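Type III effector NopAA (PDB 6SDU) hydrolyses xyloglucan, acting as a family 12 glycoside hydrolase delivered as an effector of the symbiotic type III secretion system of Sinorhizobium fredii. Local coordinates at residues S153-G158 with L195-S200. Residues are numbered along the deposited sequence; the frame is centred on the assembly and turned at random.
Sequences SNVNVG and LQWIKS
The indole of W197, carried on the helix 191-200, meets two valines of the edge strand 155-157. V155 makes the broader contact. Its CG1 lies 3.6 Å from W197 CZ2, standing 3.4 Å above the indole plane and displaced toward the rim, near CE2 and CZ2. V155 CG2 adds a second touch at 3.9 Å from the same CZ2. With CG anti to the backbone N (chi1 -179°), the W197 ring reaches across to the strand, and V155 and W197 approach from opposite directions. V157 packs closer to the root of the tryptophan: its CG2 is 3.7 Å from W197 CB, and these two side chains cross at about a right angle. No hydrogen bond crosses between strand and helix; only 146 Å² is buried there, all three touching residues remaining partly exposed.

Within the beta-jelly roll of family 12, strand 155-157 is the last strand of the nine-stranded sheet, and the contact joins it to the helix that follows strand 186-190 of the other sheet. V164 of the adjoining strand 160-168 touches both V155 and W197, while Y152 meets the indole edge-to-face. The chain turns a corner at N154, where a G1 beta bulge sets N154 and V155 together opposite W162; the N154 backbone takes the left-handed conformation (phi 51°) that this bulge uses.

Strand alternation divides the two sides. V155 and V157 point toward the helix, whereas N156 between them points away from it and is exposed, its ND2 forming a weak hydrogen bond with T161 OG1. On the helix side, S200 is also exposed and turns its OG back to W197 O, a 2.8 Å hydrogen bond.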
loop_
_atom_site.group_PDB
_atom_site.type_symbol
_atom_site.label_atom_id
_atom_site.label_comp_id
_atom_site.label_asym_id
_atom_site.label_seq_id
_atom_site.Cartn_x
_atom_site.Cartn_y
_atom_site.Cartn_z
ATOM N N SER A 153 8.873 -17.563 -0.758
ATOM C CA SER A 153 8.258 -17.594 -2.075
ATOM C C SER A 153 6.957 -18.390 -2.053
ATOM O O SER A 153 6.816 -19.360 -1.298
ATOM C CB SER A 153 9.206 -18.196 -3.113
ATOM O OG SER A 153 10.218 -17.277 -3.485
ATOM N N ASN A 154 6.003 -17.940 -2.879
ATOM C CA ASN A 154 4.708 -18.603 -3.119
ATOM C C ASN A 154 3.981 -18.949 -1.823
ATOM O O ASN A 154 3.418 -20.031 -1.655
ATOM C CB ASN A 154 4.883 -19.836 -4.004
ATOM C CG ASN A 154 5.552 -19.499 -5.318
ATOM O OD1 ASN A 154 5.041 -18.686 -6.097
ATOM N ND2 ASN A 154 6.713 -20.093 -5.563
ATOM N N VAL A 155 3.930 -17.980 -0.924
ATOM C CA VAL A 155 3.247 -18.173 0.344
ATOM C C VAL A 155 1.758 -17.974 0.118
ATOM O O VAL A 155 1.331 -16.949 -0.422
ATOM C CB VAL A 155 3.785 -17.201 1.400
ATOM C CG1 VAL A 155 3.034 -17.383 2.718
ATOM C CG2 VAL A 155 5.278 -17.405 1.571
ATOM N N ASN A 156 0.958 -18.958 0.514
ATOM C CA ASN A 156 -0.489 -18.864 0.392
ATOM C C ASN A 156 -1.038 -18.493 1.760
ATOM O O ASN A 156 -1.015 -19.311 2.681
ATOM C CB ASN A 156 -1.109 -20.157 -0.126
ATOM C CG ASN A 156 -2.538 -19.954 -0.574
ATOM O OD1 ASN A 156 -3.435 -19.745 0.244
ATOM N ND2 ASN A 156 -2.755 -19.975 -1.882
ATOM N N VAL A 157 -1.479 -17.241 1.902
ATOM C CA VAL A 157 -2.023 -16.729 3.155
ATOM C C VAL A 157 -3.064 -15.665 2.834
ATOM O O VAL A 157 -3.012 -15.015 1.785
ATOM C CB VAL A 157 -0.912 -16.158 4.070
ATOM C CG1 VAL A 157 -0.395 -14.836 3.528
ATOM C CG2 VAL A 157 -1.414 -15.999 5.488
ATOM N N GLY A 158 -4.031 -15.512 3.738
ATOM C CA GLY A 158 -5.023 -14.452 3.653
ATOM C C GLY A 158 -5.781 -14.316 2.344
ATOM O O GLY A 158 -6.208 -13.211 1.974
ATOM N N LEU A 195 -1.193 -11.034 9.235
ATOM C CA LEU A 195 -0.410 -10.623 10.392
ATOM C C LEU A 195 -0.096 -11.822 11.290
ATOM O O LEU A 195 1.012 -11.931 11.837
ATOM C CB LEU A 195 -1.171 -9.545 11.162
ATOM C CG LEU A 195 -1.380 -8.247 10.385
ATOM C CD1 LEU A 195 -2.237 -7.234 11.156
ATOM C CD2 LEU A 195 -0.016 -7.646 9.987
ATOM N N GLN A 196 -1.044 -12.757 11.412
ATOM C CA GLN A 196 -0.807 -13.953 12.221
ATOM C C GLN A 196 0.321 -14.789 11.630
ATOM O O GLN A 196 1.188 -15.273 12.364
ATOM C CB GLN A 196 -2.092 -14.772 12.334
ATOM C CG GLN A 196 -3.088 -14.198 13.325
ATOM C CD GLN A 196 -4.442 -14.901 13.319
ATOM O OE1 GLN A 196 -4.817 -15.568 12.351
ATOM N NE2 GLN A 196 -5.178 -14.754 14.416
ATOM N N TRP A 197 0.356 -14.925 10.297
ATOM C CA TRP A 197 1.434 -15.669 9.649
ATOM C C TRP A 197 2.786 -14.977 9.830
ATOM O O TRP A 197 3.805 -15.646 10.053
ATOM C CB TRP A 197 1.116 -15.856 8.167
ATOM C CG TRP A 197 2.172 -16.632 7.406
ATOM C CD1 TRP A 197 2.193 -17.986 7.164
ATOM C CD2 TRP A 197 3.359 -16.101 6.793
ATOM N NE1 TRP A 197 3.320 -18.324 6.438
ATOM C CE2 TRP A 197 4.043 -17.184 6.189
ATOM C CE3 TRP A 197 3.902 -14.815 6.684
ATOM C CZ2 TRP A 197 5.245 -17.017 5.498
ATOM C CZ3 TRP A 197 5.094 -14.651 5.993
ATOM C CH2 TRP A 197 5.752 -15.746 5.411
ATOM N N ILE A 198 2.817 -13.640 9.744
ATOM C CA ILE A 198 4.068 -12.911 9.928
ATOM C C ILE A 198 4.557 -13.047 11.366
ATOM O O ILE A 198 5.764 -13.143 11.619
ATOM C CB ILE A 198 3.907 -11.434 9.524
ATOM C CG1 ILE A 198 3.490 -11.312 8.056
ATOM C CG2 ILE A 198 5.212 -10.690 9.751
ATOM C CD1 ILE A 198 3.137 -9.883 7.629
ATOM N N LYS A 199 3.633 -13.026 12.329
ATOM C CA LYS A 199 4.004 -13.270 13.721
ATOM C C LYS A 199 4.600 -14.666 13.896
ATOM O O LYS A 199 5.615 -14.828 14.586
ATOM C CB LYS A 199 2.773 -13.092 14.617
ATOM C CG LYS A 199 3.024 -13.223 16.109
ATOM C CD LYS A 199 1.710 -13.161 16.880
ATOM C CE LYS A 199 1.920 -13.373 18.385
ATOM N NZ LYS A 199 0.646 -13.321 19.168
ATOM N N SER A 200 4.023 -15.672 13.214
ATOM C CA SER A 200 4.496 -17.059 13.307
ATOM C C SER A 200 5.914 -17.243 12.775
ATOM O O SER A 200 6.572 -18.227 13.128
ATOM C CB SER A 200 3.527 -18.008 12.578
ATOM O OG SER A 200 3.825 -18.154 11.196
#